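Local coordinates for dnab-like replicative helicase (PDB 3BH0), which probably couples ATP hydrolysis to 5'-3' unwinding of duplex DNA at the phage replication fork, this chain being the ATPase domain of the helicase, at residues A[56-59]-A[60-64]; A[36-39]-A[40-44]; A[201-204]-A[205-209]; A[64-67]-A[68-71]. One frame throughout, in Å; residues are numbered along the deposited sequence.

In the fold
The four contacts are local, each within one continuous piece of chain, along a helix in contacts 1 to 3 and round a beta turn in contact 4. Contact 2, on helix 31-42, is wholly exposed, its centre about 28 Å from the centre of the chain; a carboxylate over a tyrosine face and a serine gripping a carbonyl mark its chemistry. Contact 3, at the start of helix 202-220, is also a surface contact, with a serine N-cap and a guanidinium face lying on buried Ile206. Contacts 1 and 4 are partly buried and share Gly64 between helix 56-62 and strand 70-74. There buried Asp59 and Asn69 hold the backbone, while Leu58, Tyr65 and Val71 pack near the central sheet.

Contact 1 of 4, residues A[56-59]-A[60-64]; sequences TELD and RMTYG
Glu57 and Arg60 run side by side on one flank of helix 56-62, both reaching the same way, with carboxylate and guanidinium planes turned 82° apart. OE1 of Glu57 sits over one guanidinium face, offset toward its rim, and comes within 3.3 Å of NE of Arg60. No N-H points at it, and this salt bridge therefore rests on charge alone. The bend of Arg60 at chi3 (87°) turns one guanidinium face toward the acid.

Another flank is polar and buried. A water donates to Asp59 OD1 at 2.9 Å and also bonds Thr62 OG1 at 2.7 Å, bridging one helical turn between side chains that do not touch directly. Ser53 and the backbone N of Gly54 hold the two carboxylate oxygens of Asp59. Thr62 OG1 also accepts from Gly64 N at 3.1 Å, an ST turn at the point where the chain leaves the helix; there Tyr63 has a positive phi and its N bonds Asp59 O.

Leu58 and Thr62 turn their methyls together, CD1 to CG2 4.2 Å. Around them, Leu58 and Met61 pack on Ile283 of strand 278-286, Met61 and Glu57 meet Val294 of strand 292-299, and Thr62 reaches Ile259 of strand 259-265.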
loop_
_atom_site.group_PDB
_atom_site.type_symbol
_atom_site.label_atom_id
_atom_site.label_comp_id
_atom_site.label_asym_id
_atom_site.label_seq_id
_atom_site.Cartn_x
_atom_site.Cartn_y
_atom_site.Cartn_z
ATOM N N THR A 56 3.201 6.928 11.838
ATOM C CA THR A 56 3.193 8.300 12.335
ATOM C C THR A 56 3.981 9.274 11.445
ATOM O O THR A 56 3.421 10.245 10.927
ATOM C CB THR A 56 3.711 8.326 13.811
ATOM O OG1 THR A 56 3.059 7.286 14.562
ATOM C CG2 THR A 56 3.457 9.677 14.480
ATOM N N GLU A 57 5.266 8.980 11.253
ATOM C CA GLU A 57 6.190 9.918 10.631
ATOM C C GLU A 57 6.004 10.050 9.137
ATOM O O GLU A 57 6.490 11.000 8.547
ATOM C CB GLU A 57 7.647 9.537 10.944
ATOM C CG GLU A 57 8.070 9.792 12.385
ATOM C CD GLU A 57 7.804 11.227 12.840
ATOM O OE1 GLU A 57 8.135 12.178 12.084
ATOM O OE2 GLU A 57 7.254 11.395 13.960
ATOM N N LEU A 58 5.330 9.085 8.524
ATOM C CA LEU A 58 5.028 9.155 7.103
ATOM C C LEU A 58 3.775 10.010 6.901
ATOM O O LEU A 58 3.705 10.812 5.968
ATOM C CB LEU A 58 4.865 7.746 6.500
ATOM C CG LEU A 58 4.182 7.617 5.128
ATOM C CD1 LEU A 58 5.086 8.140 4.022
ATOM C CD2 LEU A 58 3.729 6.180 4.838
ATOM N N ASP A 59 2.800 9.821 7.789
ATOM C CA ASP A 59 1.591 10.634 7.831
ATOM C C ASP A 59 1.911 12.095 8.166
ATOM O O ASP A 59 1.228 12.996 7.704
ATOM C CB ASP A 59 0.571 10.039 8.815
ATOM C CG ASP A 59 0.130 8.632 8.430
ATOM O OD1 ASP A 59 0.345 8.241 7.268
ATOM O OD2 ASP A 59 -0.421 7.909 9.286
ATOM N N ARG A 60 2.964 12.321 8.947
ATOM C CA ARG A 60 3.462 13.673 9.195
ATOM C C ARG A 60 3.862 14.352 7.884
ATOM O O ARG A 60 3.518 15.521 7.661
ATOM C CB ARG A 60 4.645 13.670 10.169
ATOM C CG ARG A 60 4.782 14.956 10.999
ATOM C CD ARG A 60 5.955 14.893 12.007
ATOM N NE ARG A 60 7.235 15.316 11.411
ATOM C CZ ARG A 60 8.379 15.511 12.082
ATOM N NH1 ARG A 60 8.445 15.332 13.402
ATOM N NH2 ARG A 60 9.477 15.897 11.431
ATOM N N MET A 61 4.564 13.624 7.014
ATOM C CA MET A 61 5.008 14.179 5.730
ATOM C C MET A 61 3.861 14.409 4.744
ATOM O O MET A 61 3.833 15.435 4.051
ATOM C CB MET A 61 6.066 13.282 5.081
ATOM C CG MET A 61 7.359 13.096 5.884
ATOM S SD MET A 61 8.462 11.875 5.121
ATOM C CE MET A 61 9.206 12.853 3.817
ATOM N N THR A 62 2.925 13.456 4.686
ATOM C CA THR A 62 1.844 13.468 3.702
ATOM C C THR A 62 0.565 14.147 4.199
ATOM O O THR A 62 -0.177 14.725 3.404
ATOM C CB THR A 62 1.473 12.040 3.236
ATOM O OG1 THR A 62 0.943 11.288 4.340
ATOM C CG2 THR A 62 2.680 11.315 2.618
ATOM N N TYR A 63 0.332 14.075 5.516
ATOM C CA TYR A 63 -0.925 14.484 6.172
ATOM C C TYR A 63 -2.080 13.544 5.836
ATOM O O TYR A 63 -3.251 13.904 5.954
ATOM C CB TYR A 63 -1.258 15.989 5.986
ATOM C CG TYR A 63 -0.436 16.865 6.933
ATOM C CD1 TYR A 63 0.677 17.574 6.475
ATOM C CD2 TYR A 63 -0.735 16.920 8.303
ATOM C CE1 TYR A 63 1.448 18.347 7.340
ATOM C CE2 TYR A 63 0.031 17.692 9.177
ATOM C CZ TYR A 63 1.116 18.406 8.688
ATOM O OH TYR A 63 1.886 19.160 9.550
ATOM N N GLY A 64 -1.714 12.314 5.458
ATOM C CA GLY A 64 -2.663 11.284 5.039
ATOM C C GLY A 64 -2.786 11.210 3.530
ATOM O O GLY A 64 -2.407 12.151 2.813
HETATM O O HOH W 1 -0.204 8.834 4.433
#

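Contact 2 of 4, residues A[36-39]-A[40-44]; sequences TVYE and EIESA
The carbonyl oxygen of Glu39 is gripped twice by Ser43, by OG at 2.9 Å and by the backbone N at 3.0 Å, the two donors arriving from opposite faces of the carbonyl plane. With OG anti to its own carbonyl carbon (chi1 -52°), the serine hydroxyl turns back along the helix toward the preceding turn.

One residue earlier, Glu42 leans back on Tyr38. Its chain is bent at chi2 (98°), which brings the carboxylate over one face of the phenol ring, toward the rim, with the two planes 78° apart. OE1 stands 3.2 Å from both CE1 and CZ of Tyr38, while OE2 lies 3.5 Å from CE1. OE1 is also 3.0 Å from the carbonyl O of Tyr38, two acceptors with no bond between them, so the placing of this exposed carboxylate is somewhat doubtful.

These pairs belong to the last turns of helix 31-42, a surface helix near the N-terminal end of the ATPase fragment, before helix 56-62 in the chain. The regular i to i+4 backbone bonds continue beneath the side chains, as in Glu42 N to Tyr38 O at 3.2 Å. On another flank Val37 and Ile41 make apolar contact, CG1 to CD1 4.3 Å. Thr36 turns its hydroxyl to Ala33 O, one turn earlier in the helix.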
loop_
_atom_site.group_PDB
_atom_site.type_symbol
_atom_site.label_atom_id
_atom_site.label_comp_id
_atom_site.label_asym_id
_atom_site.label_seq_id
_atom_site.Cartn_x
_atom_site.Cartn_y
_atom_site.Cartn_z
ATOM N N THR A 36 -13.835 26.260 -0.226
ATOM C CA THR A 36 -13.522 25.001 0.456
ATOM C C THR A 36 -12.035 24.874 0.816
ATOM O O THR A 36 -11.695 24.318 1.863
ATOM C CB THR A 36 -13.942 23.774 -0.352
ATOM O OG1 THR A 36 -13.380 23.876 -1.660
ATOM C CG2 THR A 36 -15.464 23.664 -0.457
ATOM N N VAL A 37 -11.166 25.394 -0.049
ATOM C CA VAL A 37 -9.715 25.406 0.181
ATOM C C VAL A 37 -9.399 26.212 1.443
ATOM O O VAL A 37 -8.746 25.712 2.358
ATOM C CB VAL A 37 -8.936 25.975 -1.057
ATOM C CG1 VAL A 37 -7.491 26.327 -0.704
ATOM C CG2 VAL A 37 -8.953 24.986 -2.210
ATOM N N TYR A 38 -9.880 27.453 1.473
ATOM C CA TYR A 38 -9.751 28.356 2.616
ATOM C C TYR A 38 -10.313 27.772 3.925
ATOM O O TYR A 38 -9.703 27.927 4.986
ATOM C CB TYR A 38 -10.433 29.677 2.270
ATOM C CG TYR A 38 -10.765 30.560 3.439
ATOM C CD1 TYR A 38 -9.768 31.272 4.112
ATOM C CD2 TYR A 38 -12.089 30.713 3.855
ATOM C CE1 TYR A 38 -10.080 32.108 5.187
ATOM C CE2 TYR A 38 -12.418 31.545 4.922
ATOM C CZ TYR A 38 -11.410 32.240 5.585
ATOM O OH TYR A 38 -11.745 33.055 6.645
ATOM N N GLU A 39 -11.466 27.102 3.825
ATOM C CA GLU A 39 -12.081 26.386 4.941
ATOM C C GLU A 39 -11.159 25.305 5.509
ATOM O O GLU A 39 -11.057 25.146 6.732
ATOM C CB GLU A 39 -13.385 25.726 4.490
ATOM C CG GLU A 39 -14.600 26.637 4.356
ATOM C CD GLU A 39 -15.870 25.851 4.012
ATOM O OE1 GLU A 39 -15.819 24.602 3.923
ATOM O OE2 GLU A 39 -16.930 26.480 3.838
ATOM N N GLU A 40 -10.508 24.561 4.608
ATOM C CA GLU A 40 -9.580 23.489 4.961
ATOM C C GLU A 40 -8.309 24.011 5.629
ATOM O O GLU A 40 -7.674 23.297 6.420
ATOM C CB GLU A 40 -9.213 22.670 3.719
ATOM C CG GLU A 40 -10.267 21.645 3.298
ATOM C CD GLU A 40 -10.017 21.050 1.906
ATOM O OE1 GLU A 40 -8.851 21.002 1.446
ATOM O OE2 GLU A 40 -10.998 20.618 1.270
ATOM N N ILE A 41 -7.945 25.246 5.285
ATOM C CA ILE A 41 -6.799 25.941 5.867
ATOM C C ILE A 41 -7.061 26.336 7.322
ATOM O O ILE A 41 -6.167 26.208 8.166
ATOM C CB ILE A 41 -6.360 27.164 4.989
ATOM C CG1 ILE A 41 -5.471 26.688 3.826
ATOM C CG2 ILE A 41 -5.627 28.222 5.815
ATOM C CD1 ILE A 41 -5.274 27.697 2.683
ATOM N N GLU A 42 -8.283 26.796 7.617
ATOM C CA GLU A 42 -8.701 27.026 9.009
ATOM C C GLU A 42 -8.846 25.735 9.798
ATOM O O GLU A 42 -8.617 25.715 11.001
ATOM C CB GLU A 42 -9.999 27.811 9.105
ATOM C CG GLU A 42 -9.792 29.248 9.543
ATOM C CD GLU A 42 -9.771 30.181 8.377
ATOM O OE1 GLU A 42 -10.274 29.773 7.319
ATOM O OE2 GLU A 42 -9.263 31.312 8.499
ATOM N N SER A 43 -9.225 24.659 9.120
ATOM C CA SER A 43 -9.363 23.372 9.782
ATOM C C SER A 43 -8.003 22.730 10.048
ATOM O O SER A 43 -7.926 21.727 10.765
ATOM C CB SER A 43 -10.265 22.445 8.967
ATOM O OG SER A 43 -11.491 23.092 8.669
ATOM N N ALA A 44 -6.943 23.339 9.506
ATOM C CA ALA A 44 -5.587 22.757 9.508
ATOM C C ALA A 44 -4.856 22.809 10.865
ATOM O O ALA A 44 -3.869 23.519 11.031
ATOM C CB ALA A 44 -4.746 23.392 8.411
#

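Contact 3 of 4, residues A[201-204]-A[205-209]; sequences SRTN and QISQI
Arg202 extends over Ile206 so that one face of its guanidinium rests on the isoleucine tip, CD1 lying 3.6 Å from CZ and over the centre of the group. Two torsions put it there: CG is anti to the backbone N (chi1 -179°), and a bend at chi2 (62°) turns the chain along the helix. Ile206 meets it with CG1 anti to its carbonyl carbon and a second bend at chi2 that raises CD1 toward the cation. The arginine's polar end is held by Gln191 O.

Gln205 crosses Arg202 at about a right angle, guanidinium and amide planes 84° apart. Its extended chain brings OE1 to 3.4 Å from CD of Arg202 and sets it at the guanidinium edge, in plane, without hydrogen bonding.

Ser201 is the N-cap, its OG accepting from Asn204 N at 3.2 Å. One turn on, Ser207 OG folds back to Thr203 O at 3.1 Å, from above the carbonyl plane, and shares that oxygen with its own N-H at 2.8 Å.

This opens helix 202-220, the helix of the beta-alpha-beta unit joining strands 183-188 and 223-228. Gln205 packs on Pro195 and Ile209 on Leu193, both in the loop that leads from strand 183-188, while Ile206 touches Ser250.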
loop_
_atom_site.group_PDB
_atom_site.type_symbol
_atom_site.label_atom_id
_atom_site.label_comp_id
_atom_site.label_asym_id
_atom_site.label_seq_id
_atom_site.Cartn_x
_atom_site.Cartn_y
_atom_site.Cartn_z
ATOM N N SER A 201 3.572 -3.171 -26.857
ATOM C CA SER A 201 4.884 -3.359 -26.234
ATOM C C SER A 201 4.701 -3.414 -24.722
ATOM O O SER A 201 3.693 -2.936 -24.191
ATOM C CB SER A 201 5.874 -2.251 -26.629
ATOM O OG SER A 201 5.742 -1.121 -25.794
ATOM N N ARG A 202 5.662 -4.014 -24.026
ATOM C CA ARG A 202 5.529 -4.178 -22.576
ATOM C C ARG A 202 5.482 -2.829 -21.848
ATOM O O ARG A 202 4.663 -2.642 -20.957
ATOM C CB ARG A 202 6.621 -5.105 -22.024
ATOM C CG ARG A 202 6.550 -5.363 -20.525
ATOM C CD ARG A 202 5.250 -6.051 -20.101
ATOM N NE ARG A 202 5.303 -6.355 -18.672
ATOM C CZ ARG A 202 4.248 -6.550 -17.896
ATOM N NH1 ARG A 202 3.024 -6.474 -18.390
ATOM N NH2 ARG A 202 4.421 -6.803 -16.612
ATOM N N THR A 203 6.342 -1.901 -22.271
ATOM C CA THR A 203 6.420 -0.548 -21.720
ATOM C C THR A 203 5.101 0.216 -21.917
ATOM O O THR A 203 4.610 0.852 -20.986
ATOM C CB THR A 203 7.628 0.225 -22.332
ATOM O OG1 THR A 203 8.844 -0.470 -22.019
ATOM C CG2 THR A 203 7.741 1.644 -21.784
ATOM N N ASN A 204 4.530 0.143 -23.122
ATOM C CA ASN A 204 3.213 0.729 -23.415
ATOM C C ASN A 204 2.065 0.175 -22.595
ATOM O O ASN A 204 1.157 0.904 -22.222
ATOM C CB ASN A 204 2.877 0.593 -24.905
ATOM C CG ASN A 204 3.607 1.607 -25.758
ATOM O OD1 ASN A 204 4.434 2.385 -25.262
ATOM N ND2 ASN A 204 3.309 1.608 -27.048
ATOM N N GLN A 205 2.095 -1.125 -22.343
ATOM C CA GLN A 205 1.135 -1.761 -21.458
ATOM C C GLN A 205 1.236 -1.214 -20.039
ATOM O O GLN A 205 0.214 -0.876 -19.435
ATOM C CB GLN A 205 1.348 -3.267 -21.441
ATOM C CG GLN A 205 0.991 -3.977 -22.759
ATOM C CD GLN A 205 1.549 -5.383 -22.795
ATOM O OE1 GLN A 205 2.487 -5.701 -22.059
ATOM N NE2 GLN A 205 0.981 -6.233 -23.637
ATOM N N ILE A 206 2.455 -1.119 -19.506
ATOM C CA ILE A 206 2.633 -0.580 -18.151
ATOM C C ILE A 206 2.285 0.914 -18.091
ATOM O O ILE A 206 1.703 1.373 -17.119
ATOM C CB ILE A 206 4.055 -0.819 -17.583
ATOM C CG1 ILE A 206 4.428 -2.303 -17.595
ATOM C CG2 ILE A 206 4.198 -0.177 -16.202
ATOM C CD1 ILE A 206 3.673 -3.184 -16.621
ATOM N N SER A 207 2.633 1.656 -19.139
ATOM C CA SER A 207 2.249 3.060 -19.265
ATOM C C SER A 207 0.732 3.227 -19.191
ATOM O O SER A 207 0.234 4.039 -18.396
ATOM C CB SER A 207 2.789 3.635 -20.574
ATOM O OG SER A 207 4.193 3.842 -20.492
ATOM N N GLN A 208 0.007 2.441 -19.998
ATOM C CA GLN A 208 -1.471 2.446 -19.996
ATOM C C GLN A 208 -2.026 2.074 -18.634
ATOM O O GLN A 208 -2.858 2.797 -18.091
ATOM C CB GLN A 208 -2.049 1.507 -21.057
ATOM C CG GLN A 208 -3.524 1.101 -20.795
ATOM C CD GLN A 208 -3.648 -0.179 -19.953
ATOM O OE1 GLN A 208 -2.954 -1.163 -20.199
ATOM N NE2 GLN A 208 -4.534 -0.162 -18.968
ATOM N N ILE A 209 -1.557 0.963 -18.067
ATOM C CA ILE A 209 -1.980 0.584 -16.712
ATOM C C ILE A 209 -1.805 1.745 -15.729
ATOM O O ILE A 209 -2.693 2.025 -14.932
ATOM C CB ILE A 209 -1.257 -0.672 -16.190
ATOM C CG1 ILE A 209 -1.645 -1.908 -17.013
ATOM C CG2 ILE A 209 -1.586 -0.882 -14.695
ATOM C CD1 ILE A 209 -0.705 -3.103 -16.832
#

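Contact 4 of 4, residues A[64-67]-A[68-71]; sequences GYKR and RNFV
A type I beta turn from Lys66 to Asn69 reverses the chain between helix 56-62 and strand 70-74, and Asn69 closes it with both backbone and side chain. Its N donates to Lys66 O at 2.7 Å in a nearly straight bond (173°). Its side chain reaches back along the turn, CG anti to the carbonyl carbon (chi1 -63°), and OD1 accepts from Lys66 N at 2.6 Å. That donor stands well above the amide plane of the asparagine, 64° out of it, although the N-H itself aims almost directly at the oxygen. Lys66 N and O are thus both tied to one residue, which fixes the turn.

The side chains of Lys66 and Asn69 lie alongside each other, pointing the same way, with CB of Lys66 3.4 Å from OD1. The lysine then bends at chi2 and chi4 and curls back, its NZ bonding Gly64 O at 3.1 Å.

Beyond the turn, at the start of the strand, Val71 crosses Tyr65 at about a right angle. CG1 of Val71 makes an off-centre CH-pi contact, 4.2 Å from the ring centroid. The phenol OH of Tyr65 bonds Gln88 and Glu261.

Tyr65 and Val71 both pack on Ile225 of strand 223-228 and Ile259 of strand 259-265, the strands that in the central sheet flank strand 70-74, which leads into the probable P-loop (Walker A), while Phe70 turns to Leu213 of helix 202-220.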
loop_
_atom_site.group_PDB
_atom_site.type_symbol
_atom_site.label_atom_id
_atom_site.label_comp_id
_atom_site.label_asym_id
_atom_site.label_seq_id
_atom_site.Cartn_x
_atom_site.Cartn_y
_atom_site.Cartn_z
ATOM N N GLY A 64 -1.714 12.314 5.458
ATOM C CA GLY A 64 -2.663 11.284 5.039
ATOM C C GLY A 64 -2.786 11.210 3.530
ATOM O O GLY A 64 -2.407 12.151 2.813
ATOM N N TYR A 65 -3.301 10.082 3.044
ATOM C CA TYR A 65 -3.548 9.913 1.620
ATOM C C TYR A 65 -4.814 10.641 1.248
ATOM O O TYR A 65 -5.796 10.578 1.957
ATOM C CB TYR A 65 -3.648 8.430 1.230
ATOM C CG TYR A 65 -2.391 7.628 1.494
ATOM C CD1 TYR A 65 -1.136 8.075 1.050
ATOM C CD2 TYR A 65 -2.456 6.424 2.195
ATOM C CE1 TYR A 65 0.012 7.346 1.296
ATOM C CE2 TYR A 65 -1.306 5.683 2.449
ATOM C CZ TYR A 65 -0.077 6.143 1.996
ATOM O OH TYR A 65 1.057 5.391 2.253
ATOM N N LYS A 66 -4.772 11.339 0.124
ATOM C CA LYS A 66 -5.904 12.146 -0.322
ATOM C C LYS A 66 -6.737 11.360 -1.317
ATOM O O LYS A 66 -6.201 10.630 -2.149
ATOM C CB LYS A 66 -5.436 13.457 -0.988
ATOM C CG LYS A 66 -4.347 14.249 -0.238
ATOM C CD LYS A 66 -4.750 14.646 1.190
ATOM C CE LYS A 66 -3.606 15.393 1.866
ATOM N NZ LYS A 66 -3.528 15.015 3.304
ATOM N N ARG A 67 -8.047 11.548 -1.230
ATOM C CA ARG A 67 -9.008 11.034 -2.194
ATOM C C ARG A 67 -8.555 11.004 -3.675
ATOM O O ARG A 67 -9.085 10.238 -4.463
ATOM C CB ARG A 67 -10.314 11.821 -2.064
ATOM C CG ARG A 67 -10.926 11.811 -0.665
ATOM C CD ARG A 67 -12.234 11.008 -0.623
ATOM N NE ARG A 67 -13.069 11.374 0.527
ATOM C CZ ARG A 67 -14.358 11.048 0.675
ATOM N NH1 ARG A 67 -14.997 10.346 -0.265
ATOM N NH2 ARG A 67 -15.014 11.428 1.773
ATOM N N ARG A 68 -7.577 11.790 -4.079
ATOM C CA ARG A 68 -7.152 11.690 -5.484
ATOM C C ARG A 68 -5.828 10.924 -5.730
ATOM O O ARG A 68 -5.463 10.638 -6.882
ATOM C CB ARG A 68 -7.115 13.101 -6.106
ATOM C CG ARG A 68 -5.837 13.908 -5.879
ATOM C CD ARG A 68 -5.016 14.039 -7.173
ATOM N NE ARG A 68 -3.706 14.631 -6.901
ATOM C CZ ARG A 68 -2.769 14.897 -7.810
ATOM N NH1 ARG A 68 -2.948 14.628 -9.095
ATOM N NH2 ARG A 68 -1.628 15.444 -7.423
ATOM N N ASN A 69 -5.129 10.589 -4.644
ATOM C CA ASN A 69 -3.747 10.103 -4.727
ATOM C C ASN A 69 -3.573 8.755 -5.416
ATOM O O ASN A 69 -4.366 7.834 -5.247
ATOM C CB ASN A 69 -3.079 10.048 -3.345
ATOM C CG ASN A 69 -2.939 11.410 -2.687
ATOM O OD1 ASN A 69 -2.688 11.485 -1.484
ATOM N ND2 ASN A 69 -3.091 12.492 -3.462
ATOM N N PHE A 70 -2.515 8.672 -6.197
ATOM C CA PHE A 70 -2.060 7.423 -6.751
ATOM C C PHE A 70 -0.697 7.184 -6.112
ATOM O O PHE A 70 0.279 7.881 -6.417
ATOM C CB PHE A 70 -1.979 7.526 -8.273
ATOM C CG PHE A 70 -1.434 6.312 -8.941
ATOM C CD1 PHE A 70 -1.688 5.042 -8.439
ATOM C CD2 PHE A 70 -0.678 6.438 -10.095
ATOM C CE1 PHE A 70 -1.181 3.920 -9.062
ATOM C CE2 PHE A 70 -0.158 5.314 -10.728
ATOM C CZ PHE A 70 -0.417 4.054 -10.209
ATOM N N VAL A 71 -0.650 6.238 -5.178
ATOM C CA VAL A 71 0.585 5.942 -4.471
ATOM C C VAL A 71 1.163 4.585 -4.829
ATOM O O VAL A 71 0.457 3.594 -5.004
ATOM C CB VAL A 71 0.523 6.248 -2.925
ATOM C CG1 VAL A 71 -0.867 6.560 -2.480
ATOM C CG2 VAL A 71 1.129 5.150 -2.080
#